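Local coordinates for ESX-1 secretion system protein EccA1 (Mycobacterium tuberculosis, PDB 4F3V) that forms part of the ESX-1 type VII secretion system, where its ATPase activity may power export of virulence factors, this chain being its N-terminal tetratricopeptide-repeat domain, at residues S9-A14 / G72-S77; C40-G45 / G68-S73; I85-L90 / A138-V143. All blocks are in the same frame, centred on the assembly; numbering follows the deposited sequence.

How the contacts relate
Contacts 1 and 2 sit at the N-terminal end of the domain, their centres about 8 Å apart, and share Gly72 and Ser73. Helix 69-72 is gripped at its start by helix 40-48 in contact 2, while the turn that ends it packs on helix 2-17 in contact 1. They touch directly: the Phe11 ring packs on Leu70 and Ser71, with Phe11 CD1 3.6 Å from Leu70 CD2. Contact 3, near the middle of the chain, touches neither: its centre is about 31 Å from that of contact 1 and about 25 Å from that of contact 2, whose nearest atoms are about 7 Å away. A bound samarium ion lies about 10 Å from Gly89, too far for coordination.

Contact 1: S9-A14 / G72-S77; sequences SLFESA and GSVQIS
Val74 and Ile76 rest on Phe11 and Glu12 of helix 2-17 from within the Schellman motif that ends the short helix 69-72 in this largely helical, tetratricopeptide-repeat type of domain. Each methyl of Val74 has its own partner. CG2 reaches the Phe11 ring obliquely, 3.9 Å from CD2, whereas CG1 meets the glutamate side chain at a slant, 4.1 Å from Glu12 CB. Ile76, two residues further along the loop, adds a second contact. With CG1 anti to its own carbonyl carbon (chi1 -68°) and the chain extended beyond, its CD1 arrives at the edge of the Phe11 ring, 4.2 Å from CE2, and equally near Glu12 CA. Branched aliphatic residues suit these places, since each offers methyl groups to the helix surface without needing a polar partner there.

Glu12 is exposed to solvent, which suits a charged residue. Its extended chain carries the carboxylate past Val74 CG1, and one water joins the segments by donating to Glu12 OE2 and to Val74 O. Phe11, by contrast, is buried, and its ring also packs on Leu70 and Ser71 of helix 69-72 and on Met78.

Val74 sits within the backbone reversal and Ile76 directly follows the turn, which brings both side chains to face helix 2-17. Gly72 to Gln75 form a type I turn, and Gln75, with positive phi (58°), is the C-prime residue of the Schellman motif. Ile76 N returns to Ser71 O, and inside that bond Gln75 N donates to Gly72 O at 3.0 Å.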
loop_
_atom_site.group_PDB
_atom_site.type_symbol
_atom_site.label_atom_id
_atom_site.label_comp_id
_atom_site.label_asym_id
_atom_site.label_seq_id
_atom_site.Cartn_x
_atom_site.Cartn_y
_atom_site.Cartn_z
ATOM N N SER A 9 16.566 -11.887 25.799
ATOM C CA SER A 9 17.933 -11.548 25.555
ATOM C C SER A 9 18.238 -11.639 24.018
ATOM O O SER A 9 18.963 -10.823 23.494
ATOM C CB SER A 9 18.841 -12.378 26.464
ATOM O OG SER A 9 19.126 -13.617 25.896
ATOM N N LEU A 10 17.631 -12.586 23.296
ATOM C CA LEU A 10 17.776 -12.644 21.830
ATOM C C LEU A 10 17.183 -11.392 21.169
ATOM O O LEU A 10 17.778 -10.833 20.246
ATOM C CB LEU A 10 17.093 -13.887 21.241
ATOM C CG LEU A 10 17.744 -15.263 21.444
ATOM C CD1 LEU A 10 16.773 -16.320 20.920
ATOM C CD2 LEU A 10 19.082 -15.387 20.773
ATOM N N PHE A 11 16.042 -10.928 21.671
ATOM C CA PHE A 11 15.429 -9.726 21.129
ATOM C C PHE A 11 16.284 -8.478 21.341
ATOM O O PHE A 11 16.511 -7.678 20.425
ATOM C CB PHE A 11 14.025 -9.495 21.754
ATOM C CG PHE A 11 13.271 -8.404 21.077
ATOM C CD1 PHE A 11 12.531 -8.662 19.975
ATOM C CD2 PHE A 11 13.405 -7.090 21.502
ATOM C CE1 PHE A 11 11.863 -7.632 19.316
ATOM C CE2 PHE A 11 12.758 -6.053 20.854
ATOM C CZ PHE A 11 11.991 -6.323 19.753
ATOM N N GLU A 12 16.736 -8.290 22.577
ATOM C CA GLU A 12 17.596 -7.190 22.910
ATOM C C GLU A 12 18.862 -7.203 22.025
ATOM O O GLU A 12 19.247 -6.184 21.446
ATOM C CB GLU A 12 17.915 -7.321 24.370
ATOM C CG GLU A 12 18.815 -6.280 24.924
ATOM C CD GLU A 12 18.937 -6.463 26.384
ATOM O OE1 GLU A 12 18.822 -7.618 26.880
ATOM O OE2 GLU A 12 19.114 -5.439 27.022
ATOM N N SER A 13 19.464 -8.378 21.867
ATOM C CA SER A 13 20.648 -8.502 21.030
ATOM C C SER A 13 20.300 -8.163 19.595
ATOM O O SER A 13 21.076 -7.475 18.929
ATOM C CB SER A 13 21.252 -9.919 21.118
ATOM O OG SER A 13 21.789 -10.126 22.420
ATOM N N ALA A 14 19.158 -8.648 19.111
ATOM C CA ALA A 14 18.778 -8.405 17.718
ATOM C C ALA A 14 18.669 -6.899 17.457
ATOM O O ALA A 14 19.128 -6.410 16.444
ATOM C CB ALA A 14 17.472 -9.121 17.341
ATOM N N GLY A 72 8.891 -5.003 25.205
ATOM C CA GLY A 72 8.632 -4.470 26.549
ATOM C C GLY A 72 9.350 -5.192 27.678
ATOM O O GLY A 72 9.758 -4.580 28.650
ATOM N N SER A 73 9.556 -6.500 27.527
ATOM C CA SER A 73 10.232 -7.284 28.553
ATOM C C SER A 73 11.735 -6.907 28.656
ATOM O O SER A 73 12.404 -7.267 29.606
ATOM C CB SER A 73 10.049 -8.775 28.292
ATOM O OG SER A 73 10.841 -9.197 27.206
ATOM N N VAL A 74 12.261 -6.193 27.659
ATOM C CA VAL A 74 13.617 -5.661 27.724
ATOM C C VAL A 74 13.622 -4.132 27.600
ATOM O O VAL A 74 14.626 -3.528 27.213
ATOM C CB VAL A 74 14.538 -6.334 26.677
ATOM C CG1 VAL A 74 14.879 -7.751 27.131
ATOM C CG2 VAL A 74 13.936 -6.314 25.275
ATOM N N GLN A 75 12.492 -3.523 27.930
ATOM C CA GLN A 75 12.336 -2.067 27.988
ATOM C C GLN A 75 12.642 -1.353 26.678
ATOM O O GLN A 75 13.177 -0.251 26.683
ATOM C CB GLN A 75 13.169 -1.479 29.159
ATOM C CG GLN A 75 12.840 -2.100 30.513
ATOM C CD GLN A 75 13.557 -3.440 30.761
ATOM O OE1 GLN A 75 14.757 -3.565 30.511
ATOM N NE2 GLN A 75 12.839 -4.416 31.328
ATOM N N ILE A 76 12.295 -1.967 25.548
ATOM C CA ILE A 76 12.523 -1.327 24.238
ATOM C C ILE A 76 11.181 -0.924 23.661
ATOM O O ILE A 76 10.232 -1.724 23.641
ATOM C CB ILE A 76 13.252 -2.282 23.278
ATOM C CG1 ILE A 76 14.695 -2.533 23.767
ATOM C CG2 ILE A 76 13.231 -1.762 21.820
ATOM C CD1 ILE A 76 15.447 -3.588 22.969
ATOM N N SER A 77 11.061 0.325 23.229
ATOM C CA SER A 77 9.890 0.739 22.473
ATOM C C SER A 77 9.981 0.202 21.026
ATOM O O SER A 77 11.033 0.276 20.401
ATOM C CB SER A 77 9.787 2.272 22.428
ATOM O OG SER A 77 8.756 2.633 21.534
HETATM O O HOH W 1 17.264 -3.050 26.785
#

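Contact 2: C40-G45 / G68-S73; sequences CDAWIG and GQLSGS
Asp41 of helix 40-48 meets Gly68, Leu70 and Ser71 at the start of helix 69-72. Its CB lies against the flank of the short helix, 4.1 Å from Leu70 CB. CG is anti to the aspartate's own carbonyl carbon (chi1 -63°), which turns the carboxylate onto the N-H groups of the helix start. OD1 accepts from Gly68 N at 2.8 Å through its syn lone pair, in a nearly straight bond (175°). OD2 takes two bonds from one residue: Ser71 N at 2.8 Å on the anti lone pair, and Ser71 OG at 2.7 Å from above the carboxylate plane. Serine suits this place because its short hydroxyl supplies a second donor beside its own N-H. Three bonds fix the rotation of a buried carboxylate, and the positive end of the helix dipole would probably favour its negative charge. Gly68, not Asp41, is the N-cap, and at its backbone angles (phi 96°) a side chain would be jammed against the preceding carbonyl oxygen. Ala42 CB meets Leu70 CD2 at 4.2 Å, an apolar flank continued by Ile32 of helix 22-35. The aspartate thus binds two backbone N-H groups and a hydroxyl, joining two helices of the tetratricopeptide-repeat domain.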
loop_
_atom_site.group_PDB
_atom_site.type_symbol
_atom_site.label_atom_id
_atom_site.label_comp_id
_atom_site.label_asym_id
_atom_site.label_seq_id
_atom_site.Cartn_x
_atom_site.Cartn_y
_atom_site.Cartn_z
ATOM N N CYS A 40 4.892 -11.444 18.175
ATOM C CA CYS A 40 4.616 -10.328 17.277
ATOM C C CYS A 40 5.817 -9.397 17.054
ATOM O O CYS A 40 6.208 -9.154 15.921
ATOM C CB CYS A 40 3.447 -9.534 17.833
ATOM S SG CYS A 40 2.888 -8.195 16.754
ATOM N N ASP A 41 6.446 -8.944 18.138
ATOM C CA ASP A 41 7.588 -8.013 18.029
ATOM C C ASP A 41 8.763 -8.565 17.206
ATOM O O ASP A 41 9.437 -7.811 16.515
ATOM C CB ASP A 41 8.083 -7.569 19.420
ATOM C CG ASP A 41 7.032 -6.794 20.189
ATOM O OD1 ASP A 41 5.983 -6.431 19.589
ATOM O OD2 ASP A 41 7.264 -6.519 21.377
ATOM N N ALA A 42 8.990 -9.868 17.277
ATOM C CA ALA A 42 10.041 -10.498 16.477
ATOM C C ALA A 42 9.667 -10.641 14.993
ATOM O O ALA A 42 10.533 -10.549 14.126
ATOM C CB ALA A 42 10.450 -11.843 17.097
ATOM N N TRP A 43 8.396 -10.890 14.690
ATOM C CA TRP A 43 7.932 -10.830 13.307
ATOM C C TRP A 43 8.136 -9.457 12.724
ATOM O O TRP A 43 8.617 -9.335 11.595
ATOM C CB TRP A 43 6.475 -11.257 13.153
ATOM C CG TRP A 43 6.231 -12.715 13.446
ATOM C CD1 TRP A 43 5.599 -13.247 14.557
ATOM C CD2 TRP A 43 6.630 -13.866 12.645
ATOM N NE1 TRP A 43 5.574 -14.609 14.496
ATOM C CE2 TRP A 43 6.190 -15.039 13.368
ATOM C CE3 TRP A 43 7.311 -14.030 11.450
ATOM C CZ2 TRP A 43 6.409 -16.319 12.896
ATOM C CZ3 TRP A 43 7.525 -15.317 10.984
ATOM C CH2 TRP A 43 7.078 -16.442 11.691
ATOM N N ILE A 44 7.863 -8.416 13.507
ATOM C CA ILE A 44 8.108 -7.044 13.072
ATOM C C ILE A 44 9.628 -6.780 12.909
ATOM O O ILE A 44 10.054 -6.092 11.991
ATOM C CB ILE A 44 7.426 -6.029 14.034
ATOM C CG1 ILE A 44 5.890 -6.228 13.965
ATOM C CG2 ILE A 44 7.810 -4.589 13.695
ATOM C CD1 ILE A 44 5.115 -5.514 15.072
ATOM N N GLY A 45 10.425 -7.309 13.817
ATOM C CA GLY A 45 11.896 -7.247 13.687
ATOM C C GLY A 45 12.357 -7.849 12.367
ATOM O O GLY A 45 13.212 -7.279 11.683
ATOM N N GLY A 68 4.262 -5.396 21.471
ATOM C CA GLY A 68 4.884 -4.676 22.586
ATOM C C GLY A 68 5.343 -5.542 23.737
ATOM O O GLY A 68 6.124 -5.073 24.581
ATOM N N GLN A 69 4.874 -6.796 23.784
ATOM C CA GLN A 69 5.118 -7.671 24.929
ATOM C C GLN A 69 6.588 -8.081 25.044
ATOM O O GLN A 69 7.206 -7.922 26.098
ATOM C CB GLN A 69 4.227 -8.918 24.864
ATOM C CG GLN A 69 4.243 -9.729 26.149
ATOM C CD GLN A 69 5.460 -10.621 26.283
ATOM O OE1 GLN A 69 5.996 -11.166 25.299
ATOM N NE2 GLN A 69 5.906 -10.786 27.519
ATOM N N LEU A 70 7.164 -8.560 23.953
ATOM C CA LEU A 70 8.548 -9.033 23.953
ATOM C C LEU A 70 9.550 -7.889 24.069
ATOM O O LEU A 70 10.432 -7.933 24.915
ATOM C CB LEU A 70 8.835 -9.867 22.673
ATOM C CG LEU A 70 10.249 -10.432 22.521
ATOM C CD1 LEU A 70 10.625 -11.229 23.780
ATOM C CD2 LEU A 70 10.319 -11.271 21.240
ATOM N N SER A 71 9.403 -6.857 23.221
ATOM C CA SER A 71 10.245 -5.689 23.299
ATOM C C SER A 71 10.121 -5.056 24.697
ATOM O O SER A 71 11.107 -4.667 25.321
ATOM C CB SER A 71 9.862 -4.681 22.214
ATOM O OG SER A 71 8.514 -4.322 22.304
ATOM N N GLY A 72 8.891 -5.003 25.205
ATOM C CA GLY A 72 8.632 -4.470 26.549
ATOM C C GLY A 72 9.350 -5.192 27.678
ATOM O O GLY A 72 9.758 -4.580 28.650
ATOM N N SER A 73 9.556 -6.500 27.527
ATOM C CA SER A 73 10.232 -7.284 28.553
ATOM C C SER A 73 11.735 -6.907 28.656
ATOM O O SER A 73 12.404 -7.267 29.606
ATOM C CB SER A 73 10.049 -8.775 28.292
ATOM O OG SER A 73 10.841 -9.197 27.206
HETATM O O HOH W 2 5.627 -9.444 21.077
#

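Contact 3: I85-L90 / A138-V143; sequences IAIGGL and AWMKAV
The indole of Trp139 has Val143 on one face and the backbone of Ile87 at an edge. Val143, one turn further along helix 134-147, places CG2 3.5 Å above the ring plane, offset toward the rim. At the edge NE1 donates to Ile87 O at 2.9 Å. This bond is bent (152° at the hydrogen): the oxygen is tilted 18° from the ring plane, and the donor approaches from above the carbonyl plane. Tryptophan suits the place because its broad apolar ring can be buried while its single N-H satisfies a buried carbonyl. Tyr91 also meets the ring, and Ala172 and Ala176 of helix 167-183 pack on it.

Around the same carbonyl the packing is close. Val143 CG2 is 3.4 Å from Ile87 O. Met140 also reaches the residue: its chain, bent at chi2 and chi3, brings SD 3.8 Å from Ile87 CB, the two side chains crossing at about a right angle. Ile87 CG1, between the backbone N and the carbonyl carbon (chi1 63°), carries CD1 to within 4.2 Å of Trp139 CD1.

Gly89 lets the chain pass close to the helix. Its CA lies 3.9 Å from Val143 CG1, so near that there is no room for a side chain there, and its positive phi also favours glycine. Beyond it a water accepts from Leu90 N and donates to Val143 O, joining loop and helix.

Strand 84-86 pairs antiparallel with 95-97, with backbone hydrogen bonding of Ile85 with Tyr96 and of Ile87 with Ile94. The arrangement is thus a small beta hairpin packed, where its first strand runs out, against a helix of a largely helical, tetratricopeptide-repeat type domain.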
loop_
_atom_site.group_PDB
_atom_site.type_symbol
_atom_site.label_atom_id
_atom_site.label_comp_id
_atom_site.label_asym_id
_atom_site.label_seq_id
_atom_site.Cartn_x
_atom_site.Cartn_y
_atom_site.Cartn_z
ATOM N N ILE A 85 6.155 -0.297 6.860
ATOM C CA ILE A 85 5.453 -1.210 5.946
ATOM C C ILE A 85 4.853 -0.431 4.746
ATOM O O ILE A 85 4.601 0.778 4.823
ATOM C CB ILE A 85 4.358 -2.056 6.626
ATOM C CG1 ILE A 85 3.542 -1.267 7.655
ATOM C CG2 ILE A 85 4.948 -3.302 7.292
ATOM C CD1 ILE A 85 2.424 -0.425 7.101
ATOM N N ALA A 86 4.635 -1.127 3.643
ATOM C CA ALA A 86 4.101 -0.554 2.403
ATOM C C ALA A 86 2.582 -0.369 2.456
ATOM O O ALA A 86 1.871 -1.276 2.879
ATOM C CB ALA A 86 4.498 -1.462 1.222
ATOM N N ILE A 87 2.087 0.825 2.121
ATOM C CA ILE A 87 0.641 1.116 2.147
ATOM C C ILE A 87 0.122 1.832 0.875
ATOM O O ILE A 87 -1.047 2.206 0.803
ATOM C CB ILE A 87 0.191 1.937 3.386
ATOM C CG1 ILE A 87 0.833 3.332 3.424
ATOM C CG2 ILE A 87 0.466 1.218 4.708
ATOM C CD1 ILE A 87 0.051 4.340 4.268
ATOM N N GLY A 88 0.983 2.009 -0.122
ATOM C CA GLY A 88 0.625 2.783 -1.316
ATOM C C GLY A 88 -0.211 2.080 -2.362
ATOM O O GLY A 88 -0.831 2.741 -3.218
ATOM N N GLY A 89 -0.219 0.750 -2.321
ATOM C CA GLY A 89 -0.902 -0.024 -3.351
ATOM C C GLY A 89 -0.444 0.349 -4.761
ATOM O O GLY A 89 0.737 0.670 -4.981
ATOM N N LEU A 90 -1.381 0.334 -5.705
ATOM C CA LEU A 90 -1.076 0.668 -7.082
ATOM C C LEU A 90 -0.808 2.172 -7.302
ATOM O O LEU A 90 -0.374 2.556 -8.384
ATOM C CB LEU A 90 -2.223 0.218 -8.003
ATOM C CG LEU A 90 -3.529 1.019 -7.867
ATOM C CD1 LEU A 90 -3.583 2.140 -8.912
ATOM C CD2 LEU A 90 -4.754 0.098 -7.991
ATOM N N ALA A 138 -9.853 4.654 5.321
ATOM C CA ALA A 138 -10.408 5.014 4.009
ATOM C C ALA A 138 -9.358 4.856 2.935
ATOM O O ALA A 138 -9.631 4.274 1.881
ATOM C CB ALA A 138 -10.985 6.421 3.997
ATOM N N TRP A 139 -8.144 5.344 3.221
ATOM C CA TRP A 139 -7.023 5.178 2.285
ATOM C C TRP A 139 -6.771 3.717 1.994
ATOM O O TRP A 139 -6.652 3.318 0.814
ATOM C CB TRP A 139 -5.744 5.859 2.791
ATOM C CG TRP A 139 -4.592 5.502 1.892
ATOM C CD1 TRP A 139 -3.562 4.619 2.148
ATOM C CD2 TRP A 139 -4.430 5.893 0.480
ATOM N NE1 TRP A 139 -2.746 4.488 1.038
ATOM C CE2 TRP A 139 -3.215 5.240 0.014
ATOM C CE3 TRP A 139 -5.122 6.733 -0.391
ATOM C CZ2 TRP A 139 -2.740 5.412 -1.276
ATOM C CZ3 TRP A 139 -4.622 6.909 -1.682
ATOM C CH2 TRP A 139 -3.469 6.251 -2.114
ATOM N N MET A 140 -6.693 2.886 3.040
ATOM C CA MET A 140 -6.470 1.449 2.814
ATOM C C MET A 140 -7.606 0.774 2.035
ATOM O O MET A 140 -7.362 -0.098 1.200
ATOM C CB MET A 140 -6.225 0.694 4.110
ATOM C CG MET A 140 -4.978 1.130 4.857
ATOM S SD MET A 140 -3.494 1.335 3.851
ATOM C CE MET A 140 -3.316 -0.234 2.993
ATOM N N LYS A 141 -8.839 1.189 2.268
ATOM C CA LYS A 141 -9.943 0.678 1.460
ATOM C C LYS A 141 -9.792 1.049 -0.020
ATOM O O LYS A 141 -10.083 0.240 -0.886
ATOM C CB LYS A 141 -11.287 1.115 2.019
ATOM C CG LYS A 141 -11.616 0.426 3.332
ATOM C CD LYS A 141 -13.044 0.730 3.775
ATOM C CE LYS A 141 -13.423 -0.010 5.048
ATOM N NZ LYS A 141 -14.898 0.118 5.337
ATOM N N ALA A 142 -9.333 2.265 -0.289
ATOM C CA ALA A 142 -9.028 2.732 -1.633
ATOM C C ALA A 142 -7.953 1.846 -2.280
ATOM O O ALA A 142 -8.043 1.489 -3.463
ATOM C CB ALA A 142 -8.591 4.197 -1.594
ATOM N N VAL A 143 -6.978 1.423 -1.477
ATOM C CA VAL A 143 -5.963 0.477 -1.923
ATOM C C VAL A 143 -6.570 -0.895 -2.272
ATOM O O VAL A 143 -6.291 -1.448 -3.327
ATOM C CB VAL A 143 -4.814 0.298 -0.882
ATOM C CG1 VAL A 143 -3.983 -0.920 -1.217
ATOM C CG2 VAL A 143 -3.936 1.558 -0.784
HETATM O O HOH W 3 -3.969 -1.032 -4.846
#